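Local coordinates for protein laccase (Botrytis aclada, PDB 3SQR) that oxidises phenolic substrates such as hydroquinones with reduction of dioxygen to water, as a copper-containing laccase that probably serves in lignin degradation, at residues A[367-372]-A[460-465]; A[271-276]-A[333-338]. All blocks are in the same frame, centred on the assembly; numbering follows the deposited sequence.

Contact 1: residues A[367-372]-A[460-465]; sequences TCEDEP and GIWHPI. With CU (copper (II) ion), chain D.
W462 presents one indole face to the loop 367-372, immediately before strand 463-467 of the third cupredoxin-like domain, whose first residue, H463, is a type 1 copper ligand. The main contact is CH-pi: E369 CG sits 3.6 Å from the centroid of the W462 six-membered ring, 23° off the ring normal. The E369 chain runs extended beyond CG and alongside the indole, and its carboxylate lies almost parallel to the ring, the planes 8° apart. C368 C lies over the same face, also offset toward the rim, and E369 CA comes to 3.6 Å from W462 CE3.

Apolar and backbone contacts hold the root of the tryptophan. C368 CB meets W462 CB at 4.0 Å, while the carbonyl oxygen C368 O approaches W462 CB to 3.3 Å. No hydrogen bond joins the two segments. D370 turns its OD2 instead to A503 N and Q477 NE2, tying the loop to neighbouring parts of the copper domain.

The next residue, H463, which opens the strand, directs its CB away from the loop. I461 CG2 lies over the centre of its imidazole, and with C526 and H531 completing the protein ligands, H463 ND1 binds the copper ion at 2.0 Å.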
ATOM      1  N   THR A 367      -4.862 -14.555  13.051  1.00 28.61           N
ATOM      2  CA  THR A 367      -3.453 -14.539  12.720  1.00 27.20           C
ATOM      3  C   THR A 367      -3.016 -13.261  12.024  1.00 26.59           C
ATOM      4  O   THR A 367      -3.830 -12.380  11.723  1.00 26.33           O
ATOM      5  CB  THR A 367      -3.148 -15.704  11.751  1.00 28.66           C
ATOM      6  OG1 THR A 367      -3.782 -15.412  10.495  1.00 26.37           O
ATOM      7  CG2 THR A 367      -3.710 -17.066  12.302  1.00 27.55           C
ATOM      8  N   CYS A 368      -1.718 -13.185  11.771  1.00 26.59           N
ATOM      9  CA  CYS A 368      -1.106 -12.052  11.025  1.00 26.01           C
ATOM     10  C   CYS A 368      -0.733 -12.477   9.622  1.00 25.39           C
ATOM     11  O   CYS A 368       0.012 -11.791   8.952  1.00 27.16           O
ATOM     12  CB  CYS A 368       0.089 -11.484  11.762  1.00 23.27           C
ATOM     13  SG  CYS A 368      -0.261 -11.219  13.506  1.00 26.11           S
ATOM     14  N   GLU A 369      -1.269 -13.608   9.202  1.00 27.00           N
ATOM     15  CA  GLU A 369      -1.000 -14.143   7.875  1.00 26.80           C
ATOM     16  C   GLU A 369      -1.655 -13.319   6.793  1.00 25.96           C
ATOM     17  O   GLU A 369      -2.581 -12.492   7.045  1.00 24.10           O
ATOM     18  CB  GLU A 369      -1.492 -15.592   7.781  1.00 27.99           C
ATOM     19  CG  GLU A 369      -0.825 -16.418   8.835  1.00 28.69           C
ATOM     20  CD  GLU A 369      -1.033 -17.891   8.675  1.00 35.87           C
ATOM     21  OE1 GLU A 369      -1.539 -18.356   7.634  1.00 37.32           O
ATOM     22  OE2 GLU A 369      -0.727 -18.569   9.664  1.00 39.18           O
ATOM     23  N   ASP A 370      -1.239 -13.616   5.569  1.00 24.22           N
ATOM     24  CA  ASP A 370      -2.003 -13.205   4.426  1.00 25.33           C
ATOM     25  C   ASP A 370      -3.076 -14.275   4.181  1.00 25.29           C
ATOM     26  O   ASP A 370      -3.068 -15.366   4.826  1.00 26.27           O
ATOM     27  CB  ASP A 370      -1.150 -13.101   3.156  1.00 24.19           C
ATOM     28  CG  ASP A 370      -0.172 -11.919   3.168  1.00 22.85           C
ATOM     29  OD1 ASP A 370      -0.274 -11.020   4.021  1.00 23.79           O
ATOM     30  OD2 ASP A 370       0.655 -11.843   2.221  1.00 22.54           O
ATOM     31  N   GLU A 371      -3.951 -13.990   3.220  1.00 25.48           N
ATOM     32  CA  GLU A 371      -4.852 -15.033   2.709  1.00 25.50           C
ATOM     33  C   GLU A 371      -4.034 -16.214   2.226  1.00 27.60           C
ATOM     34  O   GLU A 371      -2.895 -16.070   1.779  1.00 27.10           O
ATOM     35  CB  GLU A 371      -5.792 -14.511   1.624  1.00 26.04           C
ATOM     36  CG  GLU A 371      -6.919 -13.672   2.144  1.00 24.24           C
ATOM     37  CD  GLU A 371      -7.882 -14.481   2.953  1.00 23.67           C
ATOM     38  OE1 GLU A 371      -8.490 -15.377   2.373  1.00 28.38           O
ATOM     39  OE2 GLU A 371      -8.024 -14.224   4.164  1.00 27.18           O
ATOM     40  N   PRO A 372      -4.619 -17.408   2.338  1.00 27.74           N
ATOM     41  CA  PRO A 372      -3.746 -18.539   2.003  1.00 28.48           C
ATOM     42  C   PRO A 372      -3.334 -18.522   0.523  1.00 27.24           C
ATOM     43  O   PRO A 372      -4.160 -18.239  -0.329  1.00 27.50           O
ATOM     44  CB  PRO A 372      -4.634 -19.756   2.302  1.00 28.94           C
ATOM     45  CG  PRO A 372      -5.776 -19.292   3.080  1.00 30.14           C
ATOM     46  CD  PRO A 372      -5.952 -17.818   2.806  1.00 29.03           C
ATOM     47  N   GLY A 460       9.465 -13.072  14.712  1.00 27.79           N
ATOM     48  CA  GLY A 460       8.274 -13.691  14.251  1.00 28.34           C
ATOM     49  C   GLY A 460       7.157 -12.699  13.844  1.00 28.98           C
ATOM     50  O   GLY A 460       5.986 -13.075  13.830  1.00 30.26           O
ATOM     51  N   ILE A 461       7.541 -11.488  13.437  1.00 27.68           N
ATOM     52  CA  ILE A 461       6.572 -10.513  12.891  1.00 26.62           C
ATOM     53  C   ILE A 461       6.270 -10.838  11.416  1.00 25.55           C
ATOM     54  O   ILE A 461       7.182 -11.185  10.687  1.00 26.07           O
ATOM     55  CB  ILE A 461       7.077  -9.086  12.991  1.00 26.96           C
ATOM     56  CG1 ILE A 461       7.152  -8.610  14.483  1.00 27.03           C
ATOM     57  CG2 ILE A 461       6.088  -8.167  12.188  1.00 25.15           C
ATOM     58  CD1 ILE A 461       8.150  -7.475  14.756  1.00 25.81           C
ATOM     59  N   TRP A 462       5.010 -10.748  10.990  1.00 25.30           N
ATOM     60  CA  TRP A 462       4.676 -10.934   9.550  1.00 24.77           C
ATOM     61  C   TRP A 462       4.726  -9.582   8.815  1.00 26.01           C
ATOM     62  O   TRP A 462       3.818  -8.744   9.005  1.00 25.47           O
ATOM     63  CB  TRP A 462       3.278 -11.560   9.414  1.00 25.19           C
ATOM     64  CG  TRP A 462       3.246 -12.977   9.818  1.00 27.18           C
ATOM     65  CD1 TRP A 462       3.517 -13.477  11.053  1.00 30.22           C
ATOM     66  CD2 TRP A 462       2.921 -14.105   8.987  1.00 30.25           C
ATOM     67  NE1 TRP A 462       3.342 -14.841  11.059  1.00 32.58           N
ATOM     68  CE2 TRP A 462       3.011 -15.254   9.795  1.00 27.85           C
ATOM     69  CE3 TRP A 462       2.561 -14.243   7.650  1.00 29.08           C
ATOM     70  CZ2 TRP A 462       2.761 -16.537   9.308  1.00 30.66           C
ATOM     71  CZ3 TRP A 462       2.305 -15.544   7.148  1.00 32.08           C
ATOM     72  CH2 TRP A 462       2.407 -16.659   7.984  1.00 30.44           C
ATOM     73  N   HIS A 463       5.816  -9.332   8.080  1.00 25.54           N
ATOM     74  CA  HIS A 463       6.142  -8.029   7.507  1.00 24.99           C
ATOM     75  C   HIS A 463       5.519  -7.903   6.122  1.00 23.43           C
ATOM     76  O   HIS A 463       5.779  -8.742   5.262  1.00 23.35           O
ATOM     77  CB  HIS A 463       7.658  -7.800   7.365  1.00 25.25           C
ATOM     78  CG  HIS A 463       8.417  -7.942   8.644  1.00 26.68           C
ATOM     79  ND1 HIS A 463       8.694  -6.872   9.458  1.00 22.05           N
ATOM     80  CD2 HIS A 463       8.949  -9.036   9.255  1.00 26.64           C
ATOM     81  CE1 HIS A 463       9.347  -7.294  10.539  1.00 26.04           C
ATOM     82  NE2 HIS A 463       9.551  -8.595  10.414  1.00 24.39           N
ATOM     83  N   PRO A 464       4.635  -6.902   5.923  1.00 22.68           N
ATOM     84  CA  PRO A 464       4.024  -6.706   4.590  1.00 22.62           C
ATOM     85  C   PRO A 464       5.037  -6.121   3.616  1.00 23.74           C
ATOM     86  O   PRO A 464       5.437  -4.953   3.727  1.00 24.93           O
ATOM     87  CB  PRO A 464       2.896  -5.731   4.872  1.00 22.31           C
ATOM     88  CG  PRO A 464       3.423  -4.918   6.085  1.00 22.85           C
ATOM     89  CD  PRO A 464       4.139  -5.927   6.917  1.00 22.09           C
ATOM     90  N   ILE A 465       5.514  -6.949   2.701  1.00 23.24           N
ATOM     91  CA  ILE A 465       6.641  -6.497   1.872  1.00 21.97           C
ATOM     92  C   ILE A 465       6.028  -6.005   0.568  1.00 22.09           C
ATOM     93  O   ILE A 465       5.241  -6.729  -0.087  1.00 22.14           O
ATOM     94  CB  ILE A 465       7.581  -7.691   1.546  1.00 21.41           C
ATOM     95  CG1 ILE A 465       8.153  -8.253   2.847  1.00 22.94           C
ATOM     96  CG2 ILE A 465       8.656  -7.271   0.516  1.00 22.95           C
ATOM     97  CD1 ILE A 465       8.991  -7.246   3.624  1.00 26.18           C
TER
HETATM   98 CU    CU D 544       8.140  -4.964   9.155  1.00 25.39          CU

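Contact 2: residues A[271-276]-A[333-338]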
ATOM      1  N   GLY A 271      -2.839   1.344   7.453  1.00 22.96           N
ATOM      2  CA  GLY A 271      -2.426   1.691   8.761  1.00 24.11           C
ATOM      3  C   GLY A 271      -0.910   1.810   8.829  1.00 24.69           C
ATOM      4  O   GLY A 271      -0.201   1.410   7.879  1.00 25.50           O
ATOM      5  N   ILE A 272      -0.444   2.443   9.897  1.00 24.17           N
ATOM      6  CA  ILE A 272       0.990   2.594  10.214  1.00 25.67           C
ATOM      7  C   ILE A 272       1.523   1.233  10.617  1.00 23.88           C
ATOM      8  O   ILE A 272       2.595   0.815  10.222  1.00 23.18           O
ATOM      9  CB  ILE A 272       1.111   3.589  11.420  1.00 25.83           C
ATOM     10  CG1 ILE A 272       0.765   4.985  10.967  1.00 29.94           C
ATOM     11  CG2 ILE A 272       2.491   3.567  12.091  1.00 28.77           C
ATOM     12  CD1 ILE A 272       0.454   5.907  12.160  1.00 30.90           C
ATOM     13  N   ASP A 273       0.746   0.550  11.432  1.00 24.56           N
ATOM     14  CA  ASP A 273       1.140  -0.787  11.924  1.00 24.31           C
ATOM     15  C   ASP A 273      -0.061  -1.519  12.394  1.00 23.39           C
ATOM     16  O   ASP A 273      -0.302  -1.642  13.592  1.00 23.74           O
ATOM     17  CB  ASP A 273       2.146  -0.655  13.044  1.00 24.96           C
ATOM     18  CG  ASP A 273       2.865  -1.984  13.362  1.00 25.94           C
ATOM     19  OD1 ASP A 273       2.429  -3.034  12.883  1.00 29.70           O
ATOM     20  OD2 ASP A 273       3.883  -1.948  14.071  1.00 31.03           O
ATOM     21  N   SER A 274      -0.832  -2.025  11.430  1.00 23.47           N
ATOM     22  CA  SER A 274      -2.142  -2.605  11.665  1.00 22.42           C
ATOM     23  C   SER A 274      -2.289  -3.801  10.809  1.00 22.72           C
ATOM     24  O   SER A 274      -1.923  -3.747   9.635  1.00 23.10           O
ATOM     25  CB  SER A 274      -3.273  -1.601  11.321  1.00 22.04           C
ATOM     26  OG  SER A 274      -3.006  -1.030  10.045  1.00 23.96           O
ATOM     27  N   HIS A 275      -2.983  -4.801  11.319  1.00 22.22           N
ATOM     28  CA  HIS A 275      -3.366  -5.972  10.540  1.00 22.09           C
ATOM     29  C   HIS A 275      -4.841  -6.152  10.740  1.00 23.10           C
ATOM     30  O   HIS A 275      -5.343  -6.025  11.878  1.00 22.80           O
ATOM     31  CB  HIS A 275      -2.650  -7.250  10.985  1.00 22.86           C
ATOM     32  CG  HIS A 275      -2.746  -8.359   9.997  1.00 24.26           C
ATOM     33  ND1 HIS A 275      -3.847  -9.183   9.905  1.00 24.61           N
ATOM     34  CD2 HIS A 275      -1.896  -8.746   9.013  1.00 22.91           C
ATOM     35  CE1 HIS A 275      -3.661 -10.039   8.906  1.00 24.22           C
ATOM     36  NE2 HIS A 275      -2.473  -9.825   8.382  1.00 23.86           N
ATOM     37  N   PHE A 276      -5.506  -6.476   9.662  1.00 22.46           N
ATOM     38  CA  PHE A 276      -6.956  -6.628   9.679  1.00 22.99           C
ATOM     39  C   PHE A 276      -7.357  -7.983   9.172  1.00 24.24           C
ATOM     40  O   PHE A 276      -6.675  -8.618   8.402  1.00 23.24           O
ATOM     41  CB  PHE A 276      -7.709  -5.487   8.935  1.00 22.85           C
ATOM     42  CG  PHE A 276      -7.495  -4.131   9.544  1.00 22.67           C
ATOM     43  CD1 PHE A 276      -8.190  -3.730  10.672  1.00 24.26           C
ATOM     44  CD2 PHE A 276      -6.556  -3.275   9.004  1.00 24.08           C
ATOM     45  CE1 PHE A 276      -7.993  -2.514  11.241  1.00 23.52           C
ATOM     46  CE2 PHE A 276      -6.341  -2.049   9.561  1.00 22.83           C
ATOM     47  CZ  PHE A 276      -7.059  -1.671  10.719  1.00 24.29           C
ATOM     48  N   THR A 333      -2.448  -9.842  18.094  1.00 27.88           N
ATOM     49  CA  THR A 333      -1.147 -10.528  18.131  1.00 27.61           C
ATOM     50  C   THR A 333      -0.106  -9.928  17.174  1.00 28.45           C
ATOM     51  O   THR A 333       1.089 -10.141  17.337  1.00 26.51           O
ATOM     52  CB  THR A 333      -1.254 -12.020  17.846  1.00 30.00           C
ATOM     53  OG1 THR A 333      -1.852 -12.214  16.588  1.00 29.03           O
ATOM     54  CG2 THR A 333      -2.127 -12.743  18.885  1.00 30.16           C
ATOM     55  N   CYS A 334      -0.564  -9.082  16.242  1.00 25.78           N
ATOM     56  CA  CYS A 334       0.323  -8.513  15.232  1.00 24.55           C
ATOM     57  C   CYS A 334       0.922  -7.187  15.699  1.00 25.19           C
ATOM     58  O   CYS A 334       2.099  -6.866  15.459  1.00 24.75           O
ATOM     59  CB  CYS A 334      -0.463  -8.375  13.899  1.00 23.16           C
ATOM     60  SG  CYS A 334      -1.564  -9.659  13.454  1.00 25.13           S
ATOM     61  N   SER A 335       0.068  -6.361  16.303  1.00 25.85           N
ATOM     62  CA  SER A 335       0.491  -5.152  16.908  1.00 25.33           C
ATOM     63  C   SER A 335      -0.618  -4.665  17.880  1.00 23.99           C
ATOM     64  O   SER A 335      -1.767  -5.108  17.831  1.00 25.38           O
ATOM     65  CB  SER A 335       0.781  -4.091  15.861  1.00 26.51           C
ATOM     66  OG  SER A 335      -0.464  -3.731  15.191  1.00 27.07           O
ATOM     67  N   THR A 336      -0.226  -3.757  18.751  1.00 25.97           N
ATOM     68  CA  THR A 336      -1.115  -3.247  19.798  1.00 26.11           C
ATOM     69  C   THR A 336      -1.926  -2.034  19.304  1.00 25.60           C
ATOM     70  O   THR A 336      -1.471  -1.271  18.445  1.00 25.83           O
ATOM     71  CB  THR A 336      -0.338  -2.764  21.006  1.00 25.66           C
ATOM     72  OG1 THR A 336       0.639  -1.814  20.597  1.00 26.82           O
ATOM     73  CG2 THR A 336       0.390  -3.980  21.728  1.00 26.92           C
ATOM     74  N   ASN A 337      -3.119  -1.915  19.871  1.00 25.97           N
ATOM     75  CA  ASN A 337      -3.951  -0.735  19.702  1.00 26.79           C
ATOM     76  C   ASN A 337      -4.780  -0.595  20.993  1.00 27.02           C
ATOM     77  O   ASN A 337      -5.246  -1.584  21.605  1.00 28.89           O
ATOM     78  CB  ASN A 337      -4.855  -0.899  18.493  1.00 25.32           C
ATOM     79  CG  ASN A 337      -5.545   0.369  18.130  1.00 26.48           C
ATOM     80  OD1 ASN A 337      -4.984   1.265  17.474  1.00 28.91           O
ATOM     81  ND2 ASN A 337      -6.736   0.478  18.619  1.00 21.22           N
ATOM     82  N   ASN A 338      -5.027   0.651  21.340  1.00 26.77           N
ATOM     83  CA  ASN A 338      -5.761   0.949  22.557  1.00 28.43           C
ATOM     84  C   ASN A 338      -7.208   0.636  22.460  1.00 28.80           C
ATOM     85  O   ASN A 338      -7.874   0.418  23.487  1.00 29.09           O
ATOM     86  CB  ASN A 338      -5.612   2.427  22.887  1.00 28.30           C
ATOM     87  CG  ASN A 338      -4.296   2.772  23.491  1.00 33.26           C
ATOM     88  OD1 ASN A 338      -3.424   1.917  23.692  1.00 35.04           O
ATOM     89  ND2 ASN A 338      -4.150   4.040  23.847  1.00 35.58           N
TER
HETATM   90  O   HOH W   1       0.207  -4.958  12.568  1.00 34.22           O
HETATM   91  O   HOH W   2       3.154  -6.089  13.095  1.00 37.26           O
HETATM   92  O   HOH W   3      -2.522  -5.483  14.101  1.00 23.99           O
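S335 OG donates a short hydrogen bond to D273 O, 2.6 Å long, and this is the one direct hydrogen bond between the two loops. The hydroxyl does not approach in the plane of the carbonyl but stands above it, 41° out, with a C=O...OG angle of 133°. Its chi1 of 66° sets OG between the backbone N and the carbonyl carbon of S335, facing the 271-276 loop. Beside this bond S335 CB packs against the carboxylate, 3.6 Å from D273 OD1.

One residue earlier, C334 SG touches H275 CB at 3.6 Å and stands obliquely to the imidazole, 4.5 Å from its centroid.

Three waters fill out the polar contact. One donates to both D273 OD1 and S335 OG; a second bridges D273 OD1 to C334 O, 2.7 Å from the latter; the third accepts from H275 N and donates to S335 OG. The serine hydroxyl therefore gives one bond and receives two, and D273 OD1 receives two from water.

These loops belong to the second cupredoxin-like domain of the multicopper oxidase. The loop 271-276 leads from strand 262-269 into strand 276-280, and the loop 333-338 lies between strands 323-327 and 344-348. The D273 side chain lies about 7 Å from the type 1 copper ion and about 5 Å from the side chain of its ligand H531.

Further out, the carboxylate of D204 takes the backbone N-H groups of I272 and D273, which probably helps to hold the backbone at the aspartate. The side chains of I272 and D273 also rest on W530 of helix 529-533. On the other loop, W330 NE1 donates to S335 O.

How the contacts relate
The two contacts are joined covalently by a disulfide, C334 SG to C368 SG at 2.0 Å. In addition, H275 NE2 of contact 2 makes a weak hydrogen bond to E369 O of contact 1. Both lie on the same side of the chain centre, their own centres 12 Å apart. Contact 1 is partly buried and lays a linker loop, which leads from the second domain toward the third, over an indole; contact 2 is more buried and joins two loops of the second domain. Their chemistry differs accordingly: CH-pi and apolar contact without a hydrogen bond in the first, a serine-to-carbonyl bond and bridging waters in the second. Contact 1 includes a type 1 copper ligand, whereas contact 2 lies near that site, with D273 close to it but not among the ligands.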